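Peptidase S8 and S53, subtilisin, kexin, sedolisin (PDB 4KG7) is a subtilisin-like serine endopeptidase, a mycosin that probably cleaves proteins belonging to the ESX-3 type VII secretion system of mycobacteria. Local coordinates at residues A198-Y201 with A202-K206; N54-G57 with A58-H61; I190-S193 with V194-A197. All coordinates share one frame; numbering follows the deposited sequence.

Contact 1. Residues A198-Y201 with A202-K206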
ATOM      1  N   ALA A 198      10.490  13.903  -0.254  1.00  7.76           N
ATOM      2  CA  ALA A 198       9.595  13.428  -1.309  1.00  7.46           C
ATOM      3  C   ALA A 198       8.156  13.258  -0.831  1.00  7.18           C
ATOM      4  O   ALA A 198       7.189  13.665  -1.503  1.00  6.91           O
ATOM      5  CB  ALA A 198      10.136  12.127  -1.865  1.00  7.35           C
ATOM      6  N   LEU A 199       7.992  12.601   0.315  1.00  7.13           N
ATOM      7  CA  LEU A 199       6.650  12.377   0.868  1.00  7.05           C
ATOM      8  C   LEU A 199       5.956  13.671   1.239  1.00  7.39           C
ATOM      9  O   LEU A 199       4.778  13.823   0.982  1.00  7.31           O
ATOM     10  CB  LEU A 199       6.729  11.460   2.080  1.00  7.08           C
ATOM     11  CG  LEU A 199       7.249  10.035   1.791  1.00  6.84           C
ATOM     12  CD1 LEU A 199       7.674   9.387   3.086  1.00  7.07           C
ATOM     13  CD2 LEU A 199       6.231   9.165   1.046  1.00  6.44           C
ATOM     14  N   ARG A 200       6.697  14.603   1.825  1.00  7.94           N
ATOM     15  CA  ARG A 200       6.165  15.921   2.115  1.00  8.52           C
ATOM     16  C   ARG A 200       5.752  16.681   0.862  1.00  8.39           C
ATOM     17  O   ARG A 200       4.709  17.311   0.835  1.00  8.26           O
ATOM     18  CB  ARG A 200       7.172  16.739   2.926  1.00  9.58           C
ATOM     19  CG  ARG A 200       6.649  18.096   3.351  1.00 10.52           C
ATOM     20  CD  ARG A 200       7.652  18.851   4.191  1.00 11.58           C
ATOM     21  NE  ARG A 200       7.287  20.254   4.392  1.00 12.84           N
ATOM     22  CZ  ARG A 200       7.514  21.230   3.511  1.00 13.65           C
ATOM     23  NH1 ARG A 200       8.042  20.992   2.314  1.00 13.89           N
ATOM     24  NH2 ARG A 200       7.169  22.474   3.807  1.00 14.52           N
ATOM     25  N   TYR A 201       6.587  16.648  -0.169  1.00  8.23           N
ATOM     26  CA  TYR A 201       6.253  17.262  -1.461  1.00  8.28           C
ATOM     27  C   TYR A 201       4.955  16.729  -2.035  1.00  8.01           C
ATOM     28  O   TYR A 201       4.044  17.470  -2.428  1.00  8.09           O
ATOM     29  CB  TYR A 201       7.404  17.046  -2.430  1.00  8.37           C
ATOM     30  CG  TYR A 201       7.124  17.451  -3.858  1.00  8.44           C
ATOM     31  CD1 TYR A 201       7.096  18.775  -4.224  1.00  8.85           C
ATOM     32  CD2 TYR A 201       6.847  16.497  -4.821  1.00  8.19           C
ATOM     33  CE1 TYR A 201       6.831  19.145  -5.525  1.00  8.98           C
ATOM     34  CE2 TYR A 201       6.607  16.838  -6.142  1.00  8.34           C
ATOM     35  CZ  TYR A 201       6.575  18.178  -6.486  1.00  8.78           C
ATOM     36  OH  TYR A 201       6.352  18.595  -7.766  1.00  9.53           O
ATOM     37  N   ALA A 202       4.837  15.407  -2.040  1.00  7.63           N
ATOM     38  CA  ALA A 202       3.665  14.768  -2.612  1.00  7.50           C
ATOM     39  C   ALA A 202       2.424  15.032  -1.771  1.00  7.77           C
ATOM     40  O   ALA A 202       1.357  15.247  -2.316  1.00  7.65           O
ATOM     41  CB  ALA A 202       3.887  13.266  -2.783  1.00  7.21           C
ATOM     42  N   ALA A 203       2.572  15.001  -0.440  1.00  7.93           N
ATOM     43  CA  ALA A 203       1.398  15.126   0.437  1.00  8.26           C
ATOM     44  C   ALA A 203       0.896  16.544   0.593  1.00  9.06           C
ATOM     45  O   ALA A 203      -0.305  16.716   0.708  1.00  9.43           O
ATOM     46  CB  ALA A 203       1.659  14.524   1.794  1.00  8.17           C
ATOM     47  N   LEU A 204       1.787  17.522   0.575  1.00 10.05           N
ATOM     48  CA  LEU A 204       1.404  18.916   0.828  1.00 11.13           C
ATOM     49  C   LEU A 204       1.333  19.717  -0.481  1.00 11.43           C
ATOM     50  O   LEU A 204       0.233  20.020  -0.981  1.00 11.91           O
ATOM     51  CB  LEU A 204       2.343  19.534   1.887  1.00 11.98           C
ATOM     52  CG  LEU A 204       2.305  18.882   3.275  1.00 12.73           C
ATOM     53  CD1 LEU A 204       3.092  19.743   4.254  1.00 13.60           C
ATOM     54  CD2 LEU A 204       0.906  18.613   3.771  1.00 13.18           C
ATOM     55  N   GLU A 205       2.474  19.971  -1.110  1.00 11.70           N
ATOM     56  CA  GLU A 205       2.477  20.777  -2.314  1.00 12.42           C
ATOM     57  C   GLU A 205       1.622  20.149  -3.399  1.00 11.68           C
ATOM     58  O   GLU A 205       0.864  20.866  -4.076  1.00 12.35           O
ATOM     59  CB  GLU A 205       3.883  20.969  -2.849  1.00 13.28           C
ATOM     60  CG  GLU A 205       3.901  21.783  -4.138  1.00 14.66           C
ATOM     61  CD  GLU A 205       5.271  22.253  -4.567  1.00 16.32           C
ATOM     62  OE1 GLU A 205       6.203  22.259  -3.733  1.00 18.25           O
ATOM     63  OE2 GLU A 205       5.418  22.655  -5.754  1.00 18.18           O
ATOM     64  N   LYS A 206       1.717  18.823  -3.578  1.00 10.61           N
ATOM     65  CA  LYS A 206       0.923  18.164  -4.612  1.00 10.44           C
ATOM     66  C   LYS A 206      -0.394  17.595  -4.079  1.00  9.78           C
ATOM     67  O   LYS A 206      -1.190  17.083  -4.859  1.00  9.72           O
ATOM     68  CB  LYS A 206       1.725  17.096  -5.332  1.00 10.73           C
ATOM     69  CG  LYS A 206       3.037  17.596  -5.960  1.00 11.48           C
ATOM     70  CD  LYS A 206       2.847  18.668  -7.015  1.00 12.35           C
ATOM     71  CE  LYS A 206       2.124  18.144  -8.237  1.00 13.30           C
ATOM     72  NZ  LYS A 206       2.008  19.177  -9.324  1.00 14.94           N
TER
HETATM   73  O   HOH W   1       5.139  20.379   0.227  1.00 16.18           O
HETATM   74  O   HOH W   2       5.962  21.059  -8.546  1.00 32.68           O
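A202 and A203 send their backbone N-H groups to the carbonyls of A198 and L199, the ordinary i to i+4 bonds of a helix, and L204 N continues the series to R200 O at 2.9 Å. The next carbonyl, Y201 O, is taken by K206 N, five residues on, at 2.9 Å and nearly along the C=O axis. The last turn is thus a wider, pi-type one. Water 1 accepts from E205 N at 3.0 Å and gives a hydrogen to R200 O.

The side chain of Y201 gathers most of the remaining contact. Its CG stands anti to the backbone N (chi1 172°), which sends the ring outward from the helix with a lean toward its C-terminal end. K206 lies alongside it, pointing the same way; bends at chi2 and chi3 fold its methylenes back, and CG sits over one face of the ring, 3.9 Å from the ring centroid, as a CH-pi contact. E205 comes in obliquely at the CD1-CE1 rim, on the K206 side of the ring: its CD is 3.6 Å from Y201 CE1, with carboxylate and ring planes 70° apart. Water 2, in the ring plane at the phenol, bridges the two residues, donating to Y201 OH at 2.6 Å and more loosely to E205 OE2. The hydroxyl also bonds D170 of helix 150-170. Tyrosine suits a half-exposed place such as this, offering a flat apolar surface to a lysine chain and a polar tip to water and acid.

The small A198 and A202 turn to helix 150-170, while L199, A202 and A203 touch I210 of strand 209-213. Such an apolar inner face with a polar outer one is typical of a helix flanking the parallel sheet of the subtilisin fold.

Contact 2. Residues N54-G57 with A58-H61; sequences NLSG and AWQH
L55 and W59, one helical turn apart, make the main side-chain contact. L55 CB rests over the six-membered ring of the indole, 3.9 Å from its centroid and 23° off the normal, a CH-pi contact; its nearest ring atom is W59 CZ2. L55 O lies over a ring face as well, 3.1 Å above the plane and offset toward the rim, while it accepts the N-H of W59 at 2.9 Å. The indole owes this position to a CG beside its own backbone N (chi1 -62°), which lays the flat ring back along the preceding turn.

Further on, G57 O receives Q60 N at 3.3 Å, from well above the carbonyl plane, and H61 CD2 also approaches this oxygen. Q60 bends at chi2, and its NE2 gives a hydrogen to water 3, which donates to S56 O at 2.7 Å.

Behind this first shell stands the start of the helix. N54 is the N-cap: its OD1 accepts G57 N at 3.0 Å, and its own carbonyl takes A58 N in the carbonyl plane. G57, having no side chain, allows the capping amide, at ND2, to sit close beside it. Asparagine fits here twice over, since N54 also ends helix 48-53 in a Schellman motif with positive phi, a conformation that asparagine tolerates well. A58, small and buried, packs on P370 and L374 of helix 370-375.

Outside the segments, W59 NE1 bonds the carbonyl of V124 and the ring makes a cation-pi contact with R63, with P126 and Q50 also touching it. Tryptophan thus pairs a broad apolar surface with a single N-H donor. The cap satisfies a first-turn N-H, while the bond to V124 fixes the indole's rotation and its electron-rich face would favour the guanidinium of R63.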
ATOM      1  N   ASN A  54     -18.930  -2.963   3.172  1.00 13.30           N
ATOM      2  CA  ASN A  54     -20.169  -2.514   2.518  1.00 13.79           C
ATOM      3  C   ASN A  54     -19.886  -1.695   1.264  1.00 13.35           C
ATOM      4  O   ASN A  54     -20.347  -0.555   1.124  1.00 13.55           O
ATOM      5  CB  ASN A  54     -21.073  -1.749   3.496  1.00 14.18           C
ATOM      6  CG  ASN A  54     -22.459  -1.445   2.916  1.00 14.89           C
ATOM      7  OD1 ASN A  54     -22.880  -2.029   1.926  1.00 15.07           O
ATOM      8  ND2 ASN A  54     -23.172  -0.546   3.557  1.00 15.51           N
ATOM      9  N   LEU A  55     -19.140  -2.288   0.335  1.00 13.14           N
ATOM     10  CA  LEU A  55     -18.874  -1.591  -0.919  1.00 12.94           C
ATOM     11  C   LEU A  55     -20.138  -1.344  -1.729  1.00 13.37           C
ATOM     12  O   LEU A  55     -20.216  -0.346  -2.403  1.00 12.84           O
ATOM     13  CB  LEU A  55     -17.853  -2.320  -1.784  1.00 12.50           C
ATOM     14  CG  LEU A  55     -16.459  -2.545  -1.166  1.00 12.18           C
ATOM     15  CD1 LEU A  55     -15.532  -3.268  -2.138  1.00 11.90           C
ATOM     16  CD2 LEU A  55     -15.868  -1.245  -0.666  1.00 12.19           C
ATOM     17  N   SER A  56     -21.130  -2.242  -1.665  1.00 14.27           N
ATOM     18  CA  SER A  56     -22.433  -1.970  -2.305  1.00 15.11           C
ATOM     19  C   SER A  56     -23.037  -0.639  -1.890  1.00 14.89           C
ATOM     20  O   SER A  56     -23.472   0.161  -2.715  1.00 14.67           O
ATOM     21  CB  SER A  56     -23.413  -3.094  -1.970  1.00 16.19           C
ATOM     22  OG  SER A  56     -22.991  -4.233  -2.610  1.00 17.83           O
ATOM     23  N   GLY A  57     -23.057  -0.406  -0.591  1.00 14.50           N
ATOM     24  CA  GLY A  57     -23.524   0.861  -0.051  1.00 14.57           C
ATOM     25  C   GLY A  57     -22.679   2.023  -0.531  1.00 14.05           C
ATOM     26  O   GLY A  57     -23.180   3.070  -0.880  1.00 14.61           O
ATOM     27  N   ALA A  58     -21.366   1.825  -0.553  1.00 12.94           N
ATOM     28  CA  ALA A  58     -20.463   2.901  -0.945  1.00 12.39           C
ATOM     29  C   ALA A  58     -20.663   3.339  -2.395  1.00 12.57           C
ATOM     30  O   ALA A  58     -20.624   4.529  -2.707  1.00 12.27           O
ATOM     31  CB  ALA A  58     -19.025   2.473  -0.732  1.00 11.53           C
ATOM     32  N   TRP A  59     -20.892   2.368  -3.273  1.00 12.78           N
ATOM     33  CA  TRP A  59     -21.061   2.667  -4.705  1.00 13.54           C
ATOM     34  C   TRP A  59     -22.305   3.493  -5.048  1.00 14.76           C
ATOM     35  O   TRP A  59     -22.380   4.090  -6.135  1.00 15.37           O
ATOM     36  CB  TRP A  59     -21.044   1.392  -5.541  1.00 13.22           C
ATOM     37  CG  TRP A  59     -19.747   0.620  -5.466  1.00 12.52           C
ATOM     38  CD1 TRP A  59     -18.485   1.140  -5.379  1.00 11.91           C
ATOM     39  CD2 TRP A  59     -19.586  -0.810  -5.473  1.00 12.32           C
ATOM     40  NE1 TRP A  59     -17.558   0.135  -5.323  1.00 11.42           N
ATOM     41  CE2 TRP A  59     -18.193  -1.080  -5.388  1.00 11.69           C
ATOM     42  CE3 TRP A  59     -20.476  -1.885  -5.565  1.00 12.89           C
ATOM     43  CZ2 TRP A  59     -17.675  -2.388  -5.358  1.00 11.64           C
ATOM     44  CZ3 TRP A  59     -19.967  -3.165  -5.533  1.00 12.70           C
ATOM     45  CH2 TRP A  59     -18.575  -3.413  -5.439  1.00 12.11           C
ATOM     46  N   GLN A  60     -23.259   3.555  -4.125  1.00 15.91           N
ATOM     47  CA  GLN A  60     -24.383   4.453  -4.245  1.00 17.15           C
ATOM     48  C   GLN A  60     -23.998   5.910  -4.024  1.00 16.88           C
ATOM     49  O   GLN A  60     -24.757   6.806  -4.389  1.00 18.07           O
ATOM     50  CB  GLN A  60     -25.506   4.039  -3.285  1.00 18.38           C
ATOM     51  CG  GLN A  60     -26.141   2.733  -3.734  1.00 19.39           C
ATOM     52  CD  GLN A  60     -26.692   2.857  -5.152  1.00 20.50           C
ATOM     53  OE1 GLN A  60     -27.450   3.779  -5.441  1.00 22.41           O
ATOM     54  NE2 GLN A  60     -26.257   1.979  -6.047  1.00 20.52           N
ATOM     55  N   HIS A  61     -22.811   6.152  -3.464  1.00 15.86           N
ATOM     56  CA  HIS A  61     -22.282   7.498  -3.291  1.00 15.86           C
ATOM     57  C   HIS A  61     -21.187   7.855  -4.284  1.00 14.90           C
ATOM     58  O   HIS A  61     -21.116   8.991  -4.740  1.00 15.47           O
ATOM     59  CB  HIS A  61     -21.762   7.667  -1.854  1.00 15.91           C
ATOM     60  CG  HIS A  61     -22.830   7.504  -0.820  1.00 16.74           C
ATOM     61  ND1 HIS A  61     -23.684   8.527  -0.474  1.00 18.28           N
ATOM     62  CD2 HIS A  61     -23.215   6.430  -0.089  1.00 17.06           C
ATOM     63  CE1 HIS A  61     -24.555   8.089   0.419  1.00 18.56           C
ATOM     64  NE2 HIS A  61     -24.279   6.829   0.688  1.00 18.40           N
TER
HETATM   65  O   HOH W   3     -24.569  -0.411  -5.110  1.00 20.24           O

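Contact 3. Residues I190-S193 with V194-A197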
ATOM      1  N   ILE A 190      19.138   4.808   8.993  1.00 40.72           N
ATOM      2  CA  ILE A 190      19.985   5.887   8.495  1.00 39.27           C
ATOM      3  C   ILE A 190      19.075   7.042   8.087  1.00 35.28           C
ATOM      4  O   ILE A 190      17.870   6.874   7.947  1.00 34.84           O
ATOM      5  CB  ILE A 190      20.841   5.419   7.281  1.00 40.54           C
ATOM      6  CG1 ILE A 190      21.535   4.077   7.578  1.00 42.20           C
ATOM      7  CG2 ILE A 190      21.895   6.459   6.900  1.00 41.76           C
ATOM      8  CD1 ILE A 190      22.314   4.050   8.879  1.00 42.76           C
ATOM      9  N   ASP A 191      19.668   8.213   7.929  1.00 31.75           N
ATOM     10  CA  ASP A 191      18.987   9.380   7.395  1.00 27.73           C
ATOM     11  C   ASP A 191      18.074   9.061   6.223  1.00 23.35           C
ATOM     12  O   ASP A 191      18.494   8.493   5.223  1.00 23.26           O
ATOM     13  CB  ASP A 191      20.010  10.408   6.937  1.00 28.96           C
ATOM     14  CG  ASP A 191      19.354  11.655   6.413  1.00 29.72           C
ATOM     15  OD1 ASP A 191      18.921  12.485   7.248  1.00 32.17           O
ATOM     16  OD2 ASP A 191      19.245  11.779   5.179  1.00 28.40           O
ATOM     17  N   GLN A 192      16.812   9.431   6.362  1.00 19.31           N
ATOM     18  CA  GLN A 192      15.852   9.320   5.276  1.00 16.64           C
ATOM     19  C   GLN A 192      15.364  10.689   4.867  1.00 14.54           C
ATOM     20  O   GLN A 192      14.200  10.847   4.439  1.00 13.25           O
ATOM     21  CB  GLN A 192      14.656   8.492   5.706  1.00 16.55           C
ATOM     22  CG  GLN A 192      15.007   7.064   6.055  1.00 16.97           C
ATOM     23  CD  GLN A 192      13.798   6.268   6.461  1.00 17.05           C
ATOM     24  OE1 GLN A 192      12.661   6.647   6.187  1.00 15.45           O
ATOM     25  NE2 GLN A 192      14.042   5.126   7.116  1.00 17.77           N
ATOM     26  N   SER A 193      16.226  11.696   4.966  1.00 13.75           N
ATOM     27  CA  SER A 193      15.809  13.061   4.636  0.50 13.26           C
ATOM     28  C   SER A 193      15.240  13.200   3.212  1.00 12.38           C
ATOM     29  O   SER A 193      14.307  13.942   2.992  1.00 11.90           O
ATOM     30  CB  SER A 193      16.964  14.042   4.842  0.50 13.95           C
ATOM     31  OG  SER A 193      18.112  13.618   4.125  0.50 14.28           O
ATOM     32  N   VAL A 194      15.810  12.494   2.245  1.00 11.55           N
ATOM     33  CA  VAL A 194      15.341  12.611   0.858  1.00 10.70           C
ATOM     34  C   VAL A 194      13.946  12.000   0.706  1.00  9.69           C
ATOM     35  O   VAL A 194      13.067  12.547   0.047  1.00  9.47           O
ATOM     36  CB  VAL A 194      16.355  12.032  -0.154  1.00 10.99           C
ATOM     37  CG1 VAL A 194      15.784  12.065  -1.569  1.00 10.69           C
ATOM     38  CG2 VAL A 194      17.633  12.843  -0.091  1.00 11.58           C
ATOM     39  N   LEU A 195      13.748  10.834   1.301  1.00  9.10           N
ATOM     40  CA  LEU A 195      12.425  10.202   1.277  1.00  8.35           C
ATOM     41  C   LEU A 195      11.393  11.063   2.005  1.00  8.11           C
ATOM     42  O   LEU A 195      10.268  11.264   1.514  1.00  7.54           O
ATOM     43  CB  LEU A 195      12.497   8.784   1.902  1.00  8.38           C
ATOM     44  CG  LEU A 195      11.164   8.009   1.978  1.00  8.04           C
ATOM     45  CD1 LEU A 195      10.499   7.807   0.611  1.00  7.71           C
ATOM     46  CD2 LEU A 195      11.381   6.668   2.655  1.00  8.30           C
ATOM     47  N   GLY A 196      11.754  11.544   3.185  1.00  8.38           N
ATOM     48  CA  GLY A 196      10.887  12.470   3.883  1.00  8.33           C
ATOM     49  C   GLY A 196      10.513  13.670   3.029  1.00  8.21           C
ATOM     50  O   GLY A 196       9.350  14.058   2.957  1.00  8.04           O
ATOM     51  N   ALA A 197      11.495  14.242   2.349  1.00  8.44           N
ATOM     52  CA  ALA A 197      11.252  15.399   1.485  1.00  8.52           C
ATOM     53  C   ALA A 197      10.277  15.053   0.359  1.00  8.10           C
ATOM     54  O   ALA A 197       9.404  15.849   0.008  1.00  8.17           O
ATOM     55  CB  ALA A 197      12.545  15.936   0.912  1.00  8.95           C
TER
HETATM   56  O   HOH W   4      18.227  10.660   2.668  1.00 18.78           O
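S193 O with A197 N, and Q192 O with G196 N, make the first bonds of helix 193-205, and S193, Q192 and V194 carry most of the contact. S193 is the first helical residue, and its carbonyl accepts A197 N at 2.9 Å. The N-H of S193 points back to D191 OD2, 3.0 Å away and above the carboxylate plane, closing an Asx turn. With chi1 at 54°, S193 OG sits between its own backbone N and carbonyl carbon, on the side where it too can donate to D191 OD2; that second bond measures very short in one of the two serine conformers, so its exact length is doubtful.

Q192 occupies the N-cap position, but its contribution to the first turn is through its backbone. Its carbonyl receives G196 N at 2.8 Å with an N-H...O angle of 176°, an almost straight bond. The extended side chain runs beside L195, its OE1 3.8 Å from L195 CD2, and at its far end OE1 accepts from the indole N-H groups of both W254 and W255. Glutamine suits the place, since its extended chain carries the amide oxygen past the edge of L195 to two tryptophan donors.

V194 N is served by water 4, which accepts from it at 3.1 Å and donates to D191 OD2 at 2.9 Å. The valine side chain faces the N-terminal segment of the chain at I13 and P16, whereas L195 is buried against L161 and A162 of helix 150-170 and I251 of strand 248-251.

D191 thus closes its Asx turn on S193 N one residue before the N-cap, and a water extends its reach to V194 N; this leads into one of the helices that flank the subtilisin sheet.

In the fold
Contacts 3 and 1 are the beginning and the end of one helix, 193-205: their segments adjoin in sequence, their centres are 13 Å apart, and both pack against helix 150-170. W255 ties them further, touching L199 in contact 1 and bonding Q192 in contact 3. Contact 2 belongs to the short helix 55-59, about 30 Å from contact 1 and 38 Å from contact 3 between centres, and it lies on the opposite side of the chain's centre from contact 3. None of the three reaches the predicted charge-relay residues D73, H104 and S319; all belong to the peripheral helices around the catalytic core.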